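Local coordinates for protein apoptosis regulator Bcl-2 homolog (Murid herpesvirus 4, PDB 4MI8) that blocks host apoptosis and starvation-induced autophagy, binding BAK1, BAX and the BH3 domain of Beclin 1 to support chronic and latent viral infection, at residues A[48-53]-A[95-100]; A[78-83]-A[90-95]; A[103-106]-A[112-115]. All coordinates share one frame; numbering follows the deposited sequence.

Contact 1 (A[48-53]-A[95-100])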
loop_
_atom_site.group_PDB
_atom_site.type_symbol
_atom_site.label_atom_id
_atom_site.label_comp_id
_atom_site.label_asym_id
_atom_site.label_seq_id
_atom_site.Cartn_x
_atom_site.Cartn_y
_atom_site.Cartn_z
ATOM N N GLU A 48 6.832 -2.314 9.002
ATOM C CA GLU A 48 8.190 -1.809 9.204
ATOM C C GLU A 48 8.290 -0.349 8.749
ATOM O O GLU A 48 8.888 0.518 9.426
ATOM C CB GLU A 48 9.164 -2.586 8.348
ATOM C CG GLU A 48 9.661 -3.837 8.955
ATOM C CD GLU A 48 10.331 -3.570 10.316
ATOM O OE1 GLU A 48 11.380 -2.895 10.347
ATOM O OE2 GLU A 48 9.805 -4.030 11.372
ATOM N N PHE A 49 7.684 -0.072 7.593
ATOM C CA PHE A 49 7.697 1.301 7.046
ATOM C C PHE A 49 6.941 2.247 8.035
ATOM O O PHE A 49 7.399 3.328 8.357
ATOM C CB PHE A 49 6.993 1.263 5.723
ATOM C CG PHE A 49 6.862 2.604 5.048
ATOM C CD1 PHE A 49 5.811 3.491 5.408
ATOM C CD2 PHE A 49 7.732 2.950 3.948
ATOM C CE1 PHE A 49 5.683 4.715 4.725
ATOM C CE2 PHE A 49 7.571 4.179 3.287
ATOM C CZ PHE A 49 6.561 5.074 3.677
ATOM N N ARG A 50 5.800 1.834 8.533
ATOM C CA ARG A 50 5.051 2.621 9.558
ATOM C C ARG A 50 5.815 2.867 10.856
ATOM O O ARG A 50 5.708 3.953 11.416
ATOM C CB ARG A 50 3.715 1.931 9.877
ATOM C CG ARG A 50 2.799 2.810 10.730
ATOM C CD ARG A 50 2.118 3.900 9.867
ATOM N NE ARG A 50 1.187 3.293 8.869
ATOM C CZ ARG A 50 -0.053 2.903 9.148
ATOM N NH1 ARG A 50 -0.544 3.169 10.383
ATOM N NH2 ARG A 50 -0.858 2.332 8.218
ATOM N N ARG A 51 6.641 1.910 11.312
ATOM C CA ARG A 51 7.443 2.127 12.517
ATOM C C ARG A 51 8.457 3.255 12.291
ATOM O O ARG A 51 8.700 4.063 13.160
ATOM C CB ARG A 51 8.249 0.908 12.899
ATOM C CG ARG A 51 7.526 -0.149 13.680
ATOM C CD ARG A 51 8.484 -1.304 14.000
ATOM N NE ARG A 51 9.482 -0.962 15.032
ATOM C CZ ARG A 51 9.256 -1.025 16.346
ATOM N NH1 ARG A 51 8.061 -1.408 16.787
ATOM N NH2 ARG A 51 10.218 -0.703 17.218
ATOM N N HIS A 52 9.035 3.329 11.109
ATOM C CA HIS A 52 9.954 4.473 10.857
ATOM C C HIS A 52 9.203 5.777 10.776
ATOM O O HIS A 52 9.655 6.777 11.289
ATOM C CB HIS A 52 10.702 4.281 9.538
ATOM C CG HIS A 52 11.638 3.110 9.531
ATOM N ND1 HIS A 52 12.820 3.120 10.195
ATOM C CD2 HIS A 52 11.579 1.918 8.864
ATOM C CE1 HIS A 52 13.453 1.957 10.014
ATOM N NE2 HIS A 52 12.695 1.207 9.211
ATOM N N TYR A 53 8.057 5.788 10.088
ATOM C CA TYR A 53 7.281 6.995 10.052
ATOM C C TYR A 53 6.970 7.457 11.481
ATOM O O TYR A 53 7.187 8.625 11.804
ATOM C CB TYR A 53 5.994 6.791 9.255
ATOM C CG TYR A 53 5.078 8.020 9.251
ATOM C CD1 TYR A 53 4.165 8.206 10.288
ATOM C CD2 TYR A 53 5.049 8.918 8.169
ATOM C CE1 TYR A 53 3.339 9.336 10.314
ATOM C CE2 TYR A 53 4.170 10.049 8.151
ATOM C CZ TYR A 53 3.336 10.229 9.234
ATOM O OH TYR A 53 2.466 11.278 9.312
ATOM N N VAL A 95 -0.143 3.291 2.704
ATOM C CA VAL A 95 -1.292 4.236 2.566
ATOM C C VAL A 95 -2.616 3.495 2.393
ATOM O O VAL A 95 -3.635 3.799 3.097
ATOM C CB VAL A 95 -1.075 5.246 1.442
ATOM C CG1 VAL A 95 -2.393 5.953 1.139
ATOM C CG2 VAL A 95 0.145 6.153 1.818
ATOM N N GLY A 96 -2.626 2.496 1.497
ATOM C CA GLY A 96 -3.866 1.687 1.294
ATOM C C GLY A 96 -4.242 0.938 2.585
ATOM O O GLY A 96 -5.431 0.773 2.879
ATOM N N ARG A 97 -3.253 0.464 3.356
ATOM C CA ARG A 97 -3.553 -0.211 4.603
ATOM C C ARG A 97 -4.170 0.732 5.612
ATOM O O ARG A 97 -5.077 0.333 6.335
ATOM C CB ARG A 97 -2.305 -0.822 5.222
ATOM C CG ARG A 97 -2.582 -1.541 6.532
ATOM C CD ARG A 97 -1.359 -2.305 7.128
ATOM N NE ARG A 97 -0.273 -1.394 7.509
ATOM C CZ ARG A 97 0.095 -1.162 8.786
ATOM N NH1 ARG A 97 -0.484 -1.787 9.799
ATOM N NH2 ARG A 97 1.103 -0.366 9.074
ATOM N N TYR A 98 -3.648 1.979 5.672
ATOM C CA TYR A 98 -4.192 3.001 6.559
ATOM C C TYR A 98 -5.666 3.217 6.184
ATOM O O TYR A 98 -6.520 3.127 7.057
ATOM C CB TYR A 98 -3.468 4.357 6.428
ATOM C CG TYR A 98 -3.999 5.371 7.464
ATOM C CD1 TYR A 98 -3.481 5.381 8.771
ATOM C CD2 TYR A 98 -5.039 6.290 7.161
ATOM C CE1 TYR A 98 -3.958 6.261 9.751
ATOM C CE2 TYR A 98 -5.517 7.189 8.137
ATOM C CZ TYR A 98 -4.959 7.162 9.432
ATOM O OH TYR A 98 -5.366 7.998 10.463
ATOM N N VAL A 99 -5.951 3.548 4.920
ATOM C CA VAL A 99 -7.325 3.790 4.493
ATOM C C VAL A 99 -8.256 2.633 4.961
ATOM O O VAL A 99 -9.219 2.874 5.712
ATOM C CB VAL A 99 -7.470 3.974 2.982
ATOM C CG1 VAL A 99 -8.957 4.113 2.633
ATOM C CG2 VAL A 99 -6.700 5.194 2.533
ATOM N N CYS A 100 -7.943 1.393 4.596
ATOM C CA CYS A 100 -8.727 0.253 5.097
ATOM C C CYS A 100 -8.879 0.265 6.593
ATOM O O CYS A 100 -9.949 -0.035 7.082
ATOM C CB CYS A 100 -8.125 -1.084 4.750
ATOM S SG CYS A 100 -8.152 -1.395 2.987
#
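The guanidinium groups of Arg50 and Arg97 lie one over the other, their centres 4.1 Å apart and their planes inclined by about 30°. The overlap is at the rims: NH2 of each group sits over a face of the other, and Arg50 NH2 comes to 3.4 Å from Arg97 NH2. Arg97 also has Arg50 CB in its plane at the edge, 3.6 Å from Arg97 NH2. This arginine pair bridges helices 33-56 and 86-103 of the Bcl-2 fold, two helices that both border the groove holding the Beclin 1 BH3 peptide. The helices stand well apart here, the nearest CA atoms being those of Arg50 and Val95 at 9.6 Å, and the two long side chains reach across from opposite directions to span the gap.

Two donors cannot bond to each other; the two arginines share the carboxylate of Asp94, which probably stabilises the stack. Asp94 receives Arg50 NE on OD2 and Arg97 NH2 on OD1, and these salt bridges probably offset the cost of placing two positive charges in contact. Both arginines start with CG anti to the backbone N, but Arg50 then bends at chi2 (78°) and again at chi3, which swings its NE to the carboxylate and lays its head over Arg97. Arg97 stays extended through chi2 and turns at chi3. Phe18 of helix 8-23 packs against Arg97, and Tyr61 against Arg50, its OH also hydrogen-bonded to Asp94 OD2.

Tyr98 also flanks the Arg50 head, its ring steeply turned against the guanidinium, with planes 62° apart. Arg50 NH2 is 3.8 Å from Tyr98 CB, while Arg50 NH1 approaches the edge of the phenol ring, 4.0 Å from Tyr98 CD1.

Contact 2 (A[78-83]-A[90-95]); sequences SLFVDV and VGFFDV
Leu79 and Phe80 press side by side on the backbone and CB of Phe92, and these apolar side chains make up the tight part of the contact. Leu79 CD2 lies 3.8 Å from Phe92 N and 4.1 Å from Phe92 CB, with Gly91 C next along the helix at 4.3 Å from the same methyl, which thus rests against the main chain at Gly91 and Phe92. Leu79 has CG anti to its N (chi1 -179°), which sends the side chain toward helix 86-103, and chi2 of 61° sets CD2 against it.

Phe80 brings the rim of its ring: CZ is 3.9 Å from Phe92 CB, which lies near the ring plane, and CE2 is 4.0 Å from Phe92 CD2. The two aromatic side chains cross at about a right angle. The pairing joins the C-terminal end of helix 68-81 to the core helix of the Bcl-2 bundle, beside the groove that takes the BH3 peptide; Leu79 itself packs on an apolar peptide side chain. Beyond Phe80 the chain turns outward into the exposed Val81, which is poorly ordered, and Asp82. There charge replaces packing: Asp82 OD2 pairs with Arg88 NH2, and OD1 forms a salt bridge with a basic side chain of the bound peptide.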
loop_
_atom_site.group_PDB
_atom_site.type_symbol
_atom_site.label_atom_id
_atom_site.label_comp_id
_atom_site.label_asym_id
_atom_site.label_seq_id
_atom_site.Cartn_x
_atom_site.Cartn_y
_atom_site.Cartn_z
ATOM N N SER A 78 2.483 11.898 -6.550
ATOM C CA SER A 78 3.674 12.562 -5.925
ATOM C C SER A 78 4.645 11.566 -5.367
ATOM O O SER A 78 5.854 11.644 -5.614
ATOM C CB SER A 78 3.370 13.693 -4.905
ATOM O OG SER A 78 2.469 13.327 -3.866
ATOM N N LEU A 79 4.094 10.542 -4.717
ATOM C CA LEU A 79 4.910 9.491 -4.167
ATOM C C LEU A 79 5.839 8.810 -5.225
ATOM O O LEU A 79 6.896 8.246 -4.857
ATOM C CB LEU A 79 3.953 8.524 -3.453
ATOM C CG LEU A 79 4.383 7.296 -2.728
ATOM C CD1 LEU A 79 5.293 7.765 -1.603
ATOM C CD2 LEU A 79 3.128 6.554 -2.210
ATOM N N PHE A 80 5.509 8.871 -6.536
ATOM C CA PHE A 80 6.419 8.231 -7.531
ATOM C C PHE A 80 7.088 9.211 -8.534
ATOM O O PHE A 80 7.859 8.799 -9.461
ATOM C CB PHE A 80 5.734 7.057 -8.224
ATOM C CG PHE A 80 5.400 5.887 -7.273
ATOM C CD1 PHE A 80 6.357 4.948 -6.942
ATOM C CD2 PHE A 80 4.132 5.746 -6.721
ATOM C CE1 PHE A 80 6.074 3.887 -6.088
ATOM C CE2 PHE A 80 3.822 4.663 -5.879
ATOM C CZ PHE A 80 4.799 3.739 -5.550
ATOM N N VAL A 81 6.819 10.511 -8.325
ATOM C CA VAL A 81 7.298 11.552 -9.278
ATOM C C VAL A 81 8.785 11.452 -9.420
ATOM O O VAL A 81 9.293 11.045 -10.477
ATOM C CB VAL A 81 7.069 12.990 -8.830
ATOM C CG1 VAL A 81 7.065 13.900 -10.057
ATOM C CG2 VAL A 81 5.767 13.143 -8.093
ATOM N N ASP A 82 9.466 11.795 -8.331
ATOM C CA ASP A 82 10.918 11.812 -8.306
ATOM C C ASP A 82 11.618 10.436 -8.466
ATOM O O ASP A 82 12.712 10.393 -9.001
ATOM C CB ASP A 82 11.401 12.563 -7.056
ATOM C CG ASP A 82 10.984 11.871 -5.770
ATOM O OD1 ASP A 82 9.759 11.636 -5.527
ATOM O OD2 ASP A 82 11.924 11.564 -5.014
ATOM N N VAL A 83 11.013 9.324 -8.025
ATOM C CA VAL A 83 11.639 7.980 -8.186
ATOM C C VAL A 83 10.652 6.811 -7.967
ATOM O O VAL A 83 9.647 6.950 -7.229
ATOM C CB VAL A 83 12.879 7.809 -7.258
ATOM C CG1 VAL A 83 12.489 7.856 -5.793
ATOM C CG2 VAL A 83 13.655 6.536 -7.578
ATOM N N VAL A 90 6.316 0.185 -0.959
ATOM C CA VAL A 90 5.819 -0.239 0.313
ATOM C C VAL A 90 4.992 0.899 0.944
ATOM O O VAL A 90 3.979 0.674 1.523
ATOM C CB VAL A 90 6.998 -0.549 1.251
ATOM C CG1 VAL A 90 6.500 -0.722 2.703
ATOM C CG2 VAL A 90 7.781 -1.742 0.715
ATOM N N GLY A 91 5.426 2.138 0.801
ATOM C CA GLY A 91 4.652 3.307 1.270
ATOM C C GLY A 91 3.239 3.370 0.644
ATOM O O GLY A 91 2.245 3.708 1.340
ATOM N N PHE A 92 3.160 3.098 -0.676
ATOM C CA PHE A 92 1.900 3.004 -1.415
ATOM C C PHE A 92 0.964 1.978 -0.710
ATOM O O PHE A 92 -0.262 2.204 -0.462
ATOM C CB PHE A 92 2.275 2.632 -2.861
ATOM C CG PHE A 92 1.156 2.017 -3.696
ATOM C CD1 PHE A 92 0.949 0.661 -3.681
ATOM C CD2 PHE A 92 0.464 2.795 -4.662
ATOM C CE1 PHE A 92 0.021 0.075 -4.556
ATOM C CE2 PHE A 92 -0.490 2.219 -5.515
ATOM C CZ PHE A 92 -0.707 0.841 -5.463
ATOM N N PHE A 93 1.521 0.827 -0.399
ATOM C CA PHE A 93 0.669 -0.158 0.244
ATOM C C PHE A 93 0.306 0.278 1.628
ATOM O O PHE A 93 -0.756 -0.109 2.109
ATOM C CB PHE A 93 1.343 -1.549 0.261
ATOM C CG PHE A 93 1.152 -2.323 -1.035
ATOM C CD1 PHE A 93 -0.115 -2.856 -1.359
ATOM C CD2 PHE A 93 2.229 -2.481 -1.970
ATOM C CE1 PHE A 93 -0.292 -3.531 -2.566
ATOM C CE2 PHE A 93 2.020 -3.159 -3.232
ATOM C CZ PHE A 93 0.791 -3.671 -3.523
ATOM N N ASP A 94 1.180 1.009 2.330
ATOM C CA ASP A 94 0.842 1.364 3.753
ATOM C C ASP A 94 -0.196 2.424 3.731
ATOM O O ASP A 94 -1.005 2.559 4.680
ATOM C CB ASP A 94 2.056 1.963 4.473
ATOM C CG ASP A 94 1.854 2.057 5.967
ATOM O OD1 ASP A 94 1.119 1.196 6.531
ATOM O OD2 ASP A 94 2.457 2.955 6.635
ATOM N N VAL A 95 -0.143 3.291 2.704
ATOM C CA VAL A 95 -1.292 4.236 2.566
ATOM C C VAL A 95 -2.616 3.495 2.393
ATOM O O VAL A 95 -3.635 3.799 3.097
ATOM C CB VAL A 95 -1.075 5.246 1.442
ATOM C CG1 VAL A 95 -2.393 5.953 1.139
ATOM C CG2 VAL A 95 0.145 6.153 1.818
#

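Contact 3 (A[103-106]-A[112-115])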
loop_
_atom_site.group_PDB
_atom_site.type_symbol
_atom_site.label_atom_id
_atom_site.label_comp_id
_atom_site.label_asym_id
_atom_site.label_seq_id
_atom_site.Cartn_x
_atom_site.Cartn_y
_atom_site.Cartn_z
ATOM N N VAL A 103 -9.970 4.616 7.910
ATOM C CA VAL A 103 -10.898 5.477 7.248
ATOM C C VAL A 103 -12.169 4.721 6.894
ATOM O O VAL A 103 -13.203 5.018 7.444
ATOM C CB VAL A 103 -10.265 6.129 6.053
ATOM C CG1 VAL A 103 -11.282 6.906 5.266
ATOM C CG2 VAL A 103 -9.145 7.019 6.516
ATOM N N LEU A 104 -12.066 3.731 6.004
ATOM C CA LEU A 104 -13.170 2.864 5.628
ATOM C C LEU A 104 -13.794 2.125 6.813
ATOM O O LEU A 104 -13.171 1.826 7.817
ATOM C CB LEU A 104 -12.731 1.848 4.571
ATOM C CG LEU A 104 -12.113 2.400 3.290
ATOM C CD1 LEU A 104 -12.102 1.326 2.212
ATOM C CD2 LEU A 104 -12.862 3.630 2.800
ATOM N N CYS A 105 -15.055 1.806 6.648
ATOM C CA CYS A 105 -15.810 1.015 7.574
ATOM C C CYS A 105 -15.092 -0.321 7.849
ATOM O O CYS A 105 -14.693 -1.047 6.913
ATOM C CB CYS A 105 -17.140 0.834 6.873
ATOM S SG CYS A 105 -16.764 1.172 5.112
ATOM N N PRO A 106 -14.949 -0.674 9.138
ATOM C CA PRO A 106 -14.108 -1.807 9.541
ATOM C C PRO A 106 -14.742 -3.193 9.292
ATOM O O PRO A 106 -15.962 -3.285 9.104
ATOM C CB PRO A 106 -13.905 -1.563 11.045
ATOM C CG PRO A 106 -15.020 -0.620 11.469
ATOM C CD PRO A 106 -15.819 -0.233 10.247
ATOM N N ASP A 112 -16.691 1.146 -1.192
ATOM C CA ASP A 112 -15.510 1.999 -1.125
ATOM C C ASP A 112 -14.211 1.203 -1.063
ATOM O O ASP A 112 -13.207 1.642 -1.629
ATOM C CB ASP A 112 -15.531 2.879 0.106
ATOM C CG ASP A 112 -16.414 4.070 -0.054
ATOM O OD1 ASP A 112 -16.851 4.335 -1.198
ATOM O OD2 ASP A 112 -16.669 4.737 0.973
ATOM N N HIS A 113 -14.222 0.070 -0.355
ATOM C CA HIS A 113 -13.111 -0.865 -0.475
ATOM C C HIS A 113 -12.822 -1.243 -1.887
ATOM O O HIS A 113 -11.651 -1.293 -2.292
ATOM C CB HIS A 113 -13.374 -2.119 0.280
ATOM C CG HIS A 113 -13.301 -1.954 1.762
ATOM N ND1 HIS A 113 -14.311 -1.434 2.475
ATOM C CD2 HIS A 113 -12.309 -2.325 2.672
ATOM C CE1 HIS A 113 -13.969 -1.445 3.789
ATOM N NE2 HIS A 113 -12.747 -2.007 3.900
ATOM N N GLU A 114 -13.880 -1.490 -2.658
ATOM C CA GLU A 114 -13.767 -1.880 -4.068
ATOM C C GLU A 114 -13.189 -0.762 -4.879
ATOM O O GLU A 114 -12.441 -0.991 -5.779
ATOM C CB GLU A 114 -15.118 -2.364 -4.634
ATOM C CG GLU A 114 -15.381 -3.845 -4.288
ATOM C CD GLU A 114 -16.843 -4.319 -4.476
ATOM O OE1 GLU A 114 -17.772 -3.477 -4.660
ATOM O OE2 GLU A 114 -17.078 -5.558 -4.432
ATOM N N LEU A 115 -13.512 0.460 -4.501
ATOM C CA LEU A 115 -13.002 1.685 -5.131
ATOM C C LEU A 115 -11.521 1.922 -4.792
ATOM O O LEU A 115 -10.670 2.225 -5.658
ATOM C CB LEU A 115 -13.816 2.828 -4.557
ATOM C CG LEU A 115 -14.094 3.982 -5.467
ATOM C CD1 LEU A 115 -15.125 3.537 -6.527
ATOM C CD2 LEU A 115 -14.585 5.091 -4.537
HETATM O O HOH W 1 -11.957 -1.957 6.628
#
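The turn between helices 86-103 and 111-126 folds back on the first turn of the second helix, and Leu104 meets His113 there. Leu104 CD1 stands almost centrally over the imidazole, 3.5 Å from the His113 ring centroid and only 7° off the ring normal, a well-directed CH-pi contact. Leu104 CB lies nearer the rim, 3.6 Å from His113 CE1, so the leucine runs along the face of the ring. Its other methyl, CD2, rests on Asp112 CB at 3.9 Å, and the isobutyl group thereby spans two consecutive residues of the helix.

In the Bcl-2 fold this turn links the central helix to the helix that follows it; here Leu104 also packs on Val99 and on Trp68 of helix 68-81, drawing the turn into the bundle. The imidazole edge faces Cys105. Cys105 O lies near the ring plane, 3.2 Å from His113 CE1, and a water bridges the same carbonyl to the ring: it donates to Cys105 O at 2.9 Å and is hydrogen-bonded to His113 NE2 at 2.8 Å. On the other nitrogen, ND1 is hydrogen-bonded to Thr110 OG1. With both nitrogens engaged and a methyl over one face, the ring's rotation is well fixed. Cys105, which can form an interchain disulfide with Cys30 of another subunit, keeps its SG at the imidazole edge, 4.1 Å from His113 CE1.

Overall arrangement
From the N terminus, helix 8-23 comes first, and helix 33-56 then supplies the first half of contact 1. The chain runs on through helix 68-81 and into helix 86-103, where contact 2 closes a short loop over the turn between these two helices. A little further along the same helix, contact 1 closes a longer loop that encloses contact 2; Val95 belongs to both, and Phe49 packs on Val90 and Gly91 of segment 90-95. Contact 3 follows in series, closing the next turn onto helix 111-126, with Val99 O probably hydrogen-bonded to Leu104 N. Helix 86-103 is thus tied to helix 33-56, to helix 68-81 and, through the turn, to helix 111-126.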